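Local coordinates for protein pectate lyase (Pectobacterium carotovorum, PDB 4U4B) that probably cleaves polygalacturonate and methylated pectins within the chain by calcium-dependent beta-elimination, leaving unsaturated oligogalacturonides, at residues 51-56 and 75-80. Sequence-based numbering, arbitrary orientation.
Sequences VYRSTS and FTDLTA
Two antiparallel sheets pack face to face in the N-terminal, fibronectin type III-like beta-sandwich, apart from the parallel beta-helix, and Arg53 of one sheet reaches across to an Asx turn, Asp77 to Thr79, that ends a strand of the other. Arg53 NH1, at the edge of the guanidinium, forms a salt bridge to Asp77 OD2 at 2.9 Å, meeting its syn lone pair. The guanidinium and carboxylate planes are only 21° apart. Arg53 NH1 gives a second hydrogen bond to Thr79 OG1 at 2.8 Å, again close to the guanidinium plane. A bend at chi3 (75°) in an otherwise extended chain turns the group onto this pair of oxygens.

The turn is knit from within. Asp77 OD1 accepts the backbone N of Thr79 at 3.0 Å, from above the carboxylate plane, and also the Thr79 hydroxyl, which comes to its syn side; chi1 of 66° sets OG1 between the backbone N and the carbonyl carbon of Thr79, where it donates to Asp77 OD1 while accepting from Arg53 NH1. At the other terminal nitrogen, Arg53 NH2, a water bridges to the carbonyl oxygen of Thr79. Nearer the start of both segments the contact becomes apolar: Val51 CG1 lies 4.2 Å from Phe75 CD2.

Tyr88 of strand 87-94 hydrogen-bonds Asp77 OD2 through its hydroxyl and thus shares the oxygen held by Arg53. Strand 46-54 runs between strands 63-68 and 87-94, while Leu37 of strand 35-41, beside strand 74-77, touches both Val51 and Phe75.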
ATOM      1  N   VAL A  51      -3.477  -6.868  18.460  1.00  7.68           N
ATOM      2  CA  VAL A  51      -4.458  -5.861  18.131  1.00  9.20           C
ATOM      3  C   VAL A  51      -5.576  -5.867  19.162  1.00  8.81           C
ATOM      4  O   VAL A  51      -6.218  -6.895  19.370  1.00  8.79           O
ATOM      5  CB  VAL A  51      -5.063  -6.090  16.725  1.00  8.44           C
ATOM      6  CG1 VAL A  51      -6.075  -5.017  16.424  1.00  8.01           C
ATOM      7  CG2 VAL A  51      -3.971  -6.123  15.670  1.00  7.37           C
ATOM      8  N   TYR A  52      -5.796  -4.711  19.786  1.00  8.77           N
ATOM      9  CA  TYR A  52      -6.868  -4.503  20.744  1.00  8.04           C
ATOM     10  C   TYR A  52      -7.946  -3.579  20.217  1.00 10.73           C
ATOM     11  O   TYR A  52      -7.677  -2.594  19.508  1.00  9.53           O
ATOM     12  CB  TYR A  52      -6.330  -3.914  22.048  1.00  8.59           C
ATOM     13  CG  TYR A  52      -5.407  -4.840  22.789  1.00 13.02           C
ATOM     14  CD1 TYR A  52      -5.896  -5.722  23.743  1.00 14.56           C
ATOM     15  CD2 TYR A  52      -4.046  -4.840  22.524  1.00 14.53           C
ATOM     16  CE1 TYR A  52      -5.047  -6.586  24.409  1.00 14.98           C
ATOM     17  CE2 TYR A  52      -3.189  -5.682  23.191  1.00 12.83           C
ATOM     18  CZ  TYR A  52      -3.691  -6.553  24.124  1.00 16.47           C
ATOM     19  OH  TYR A  52      -2.825  -7.395  24.780  1.00 19.45           O
ATOM     20  N   ARG A  53      -9.174  -3.885  20.596  1.00  8.78           N
ATOM     21  CA  ARG A  53     -10.316  -3.069  20.251  1.00  8.65           C
ATOM     22  C   ARG A  53     -11.246  -2.894  21.435  1.00 13.62           C
ATOM     23  O   ARG A  53     -11.604  -3.862  22.127  1.00 13.78           O
ATOM     24  CB  ARG A  53     -11.080  -3.684  19.090  1.00  7.25           C
ATOM     25  CG  ARG A  53     -12.216  -2.815  18.596  1.00  9.47           C
ATOM     26  CD  ARG A  53     -13.018  -3.535  17.537  1.00 11.27           C
ATOM     27  NE  ARG A  53     -13.883  -4.561  18.124  1.00 11.29           N
ATOM     28  CZ  ARG A  53     -14.446  -5.539  17.429  1.00 15.70           C
ATOM     29  NH1 ARG A  53     -14.208  -5.635  16.120  1.00 11.48           N
ATOM     30  NH2 ARG A  53     -15.230  -6.434  18.043  1.00 13.13           N
ATOM     31  N   SER A  54     -11.642  -1.655  21.676  1.00 11.28           N
ATOM     32  CA  SER A  54     -12.613  -1.376  22.715  1.00 12.44           C
ATOM     33  C   SER A  54     -13.821  -0.655  22.139  1.00 16.39           C
ATOM     34  O   SER A  54     -13.710   0.074  21.134  1.00 11.01           O
ATOM     35  CB  SER A  54     -11.987  -0.545  23.828  1.00 13.70           C
ATOM     36  OG  SER A  54     -12.971  -0.185  24.770  1.00 12.02           O
ATOM     37  N   THR A  55     -14.970  -0.871  22.777  1.00 12.51           N
ATOM     38  CA  THR A  55     -16.217  -0.208  22.413  1.00 11.52           C
ATOM     39  C   THR A  55     -16.340   1.137  23.111  1.00 12.99           C
ATOM     40  O   THR A  55     -17.350   1.833  22.981  1.00 12.68           O
ATOM     41  CB  THR A  55     -17.431  -1.078  22.767  1.00 15.97           C
ATOM     42  OG1 THR A  55     -17.349  -1.477  24.143  1.00 22.07           O
ATOM     43  CG2 THR A  55     -17.465  -2.325  21.891  1.00 18.17           C
ATOM     44  N   SER A  56     -15.301   1.492  23.862  1.00 12.92           N
ATOM     45  CA  SER A  56     -15.219   2.795  24.519  1.00 14.02           C
ATOM     46  C   SER A  56     -13.798   3.343  24.408  1.00 11.88           C
ATOM     47  O   SER A  56     -12.880   2.642  23.984  1.00 12.25           O
ATOM     48  CB  SER A  56     -15.629   2.696  25.994  1.00 13.86           C
ATOM     49  OG  SER A  56     -14.606   2.080  26.760  1.00 17.53           O
ATOM     50  N   PHE A  75      -4.172  -4.309   9.552  1.00  8.24           N
ATOM     51  CA  PHE A  75      -5.153  -5.293   9.975  1.00 10.29           C
ATOM     52  C   PHE A  75      -6.524  -4.862   9.477  1.00  9.87           C
ATOM     53  O   PHE A  75      -6.890  -3.693   9.568  1.00 11.20           O
ATOM     54  CB  PHE A  75      -5.172  -5.481  11.505  1.00  8.83           C
ATOM     55  CG  PHE A  75      -6.215  -6.471  11.975  1.00  9.13           C
ATOM     56  CD1 PHE A  75      -6.048  -7.836  11.749  1.00  9.48           C
ATOM     57  CD2 PHE A  75      -7.367  -6.040  12.615  1.00  8.28           C
ATOM     58  CE1 PHE A  75      -7.008  -8.758  12.151  1.00  8.62           C
ATOM     59  CE2 PHE A  75      -8.329  -6.954  13.019  1.00 10.63           C
ATOM     60  CZ  PHE A  75      -8.143  -8.320  12.772  1.00 12.57           C
ATOM     61  N   THR A  76      -7.256  -5.814   8.920  1.00  8.83           N
ATOM     62  CA  THR A  76      -8.604  -5.563   8.430  1.00 11.05           C
ATOM     63  C   THR A  76      -9.641  -6.086   9.417  1.00 10.09           C
ATOM     64  O   THR A  76      -9.767  -7.300   9.617  1.00 10.68           O
ATOM     65  CB  THR A  76      -8.831  -6.234   7.076  1.00 10.59           C
ATOM     66  OG1 THR A  76      -7.920  -5.687   6.117  1.00 13.40           O
ATOM     67  CG2 THR A  76     -10.282  -6.019   6.606  1.00 11.67           C
ATOM     68  N   ASP A  77     -10.375  -5.173  10.034  1.00 10.29           N
ATOM     69  CA  ASP A  77     -11.407  -5.557  10.985  1.00 11.87           C
ATOM     70  C   ASP A  77     -12.770  -5.656  10.296  1.00 10.51           C
ATOM     71  O   ASP A  77     -13.347  -4.649   9.896  1.00  9.93           O
ATOM     72  CB  ASP A  77     -11.459  -4.562  12.143  1.00  9.96           C
ATOM     73  CG  ASP A  77     -12.447  -4.975  13.226  1.00 15.25           C
ATOM     74  OD1 ASP A  77     -13.013  -6.087  13.135  1.00 14.46           O
ATOM     75  OD2 ASP A  77     -12.649  -4.195  14.181  1.00 12.88           O
ATOM     76  N   LEU A  78     -13.276  -6.881  10.166  1.00 15.63           N
ATOM     77  CA  LEU A  78     -14.556  -7.129   9.499  1.00 13.62           C
ATOM     78  C   LEU A  78     -15.685  -7.389  10.497  1.00 18.63           C
ATOM     79  O   LEU A  78     -16.824  -7.677  10.098  1.00 19.98           O
ATOM     80  CB  LEU A  78     -14.448  -8.324   8.549  1.00 13.70           C
ATOM     81  CG  LEU A  78     -13.450  -8.285   7.400  1.00 16.82           C
ATOM     82  CD1 LEU A  78     -13.352  -9.634   6.725  1.00 17.82           C
ATOM     83  CD2 LEU A  78     -13.843  -7.216   6.400  1.00 14.77           C
ATOM     84  N   THR A  79     -15.385  -7.285  11.787  1.00 13.02           N
ATOM     85  CA  THR A  79     -16.348  -7.679  12.822  1.00 17.20           C
ATOM     86  C   THR A  79     -16.981  -6.514  13.578  1.00 16.99           C
ATOM     87  O   THR A  79     -17.905  -6.717  14.369  1.00 19.89           O
ATOM     88  CB  THR A  79     -15.697  -8.621  13.866  1.00 17.90           C
ATOM     89  OG1 THR A  79     -14.691  -7.910  14.598  1.00 14.55           O
ATOM     90  CG2 THR A  79     -15.067  -9.834  13.179  1.00 17.52           C
ATOM     91  N   ALA A  80     -16.482  -5.300  13.359  1.00 14.18           N
ATOM     92  CA  ALA A  80     -17.019  -4.131  14.054  1.00 12.28           C
ATOM     93  C   ALA A  80     -18.349  -3.699  13.443  1.00 13.61           C
ATOM     94  O   ALA A  80     -18.530  -3.744  12.233  1.00 15.17           O
ATOM     95  CB  ALA A  80     -16.017  -2.971  14.025  1.00 10.45           C
TER
HETATM   96  O   HOH W   1     -17.460  -8.052  17.088  1.00 24.67           O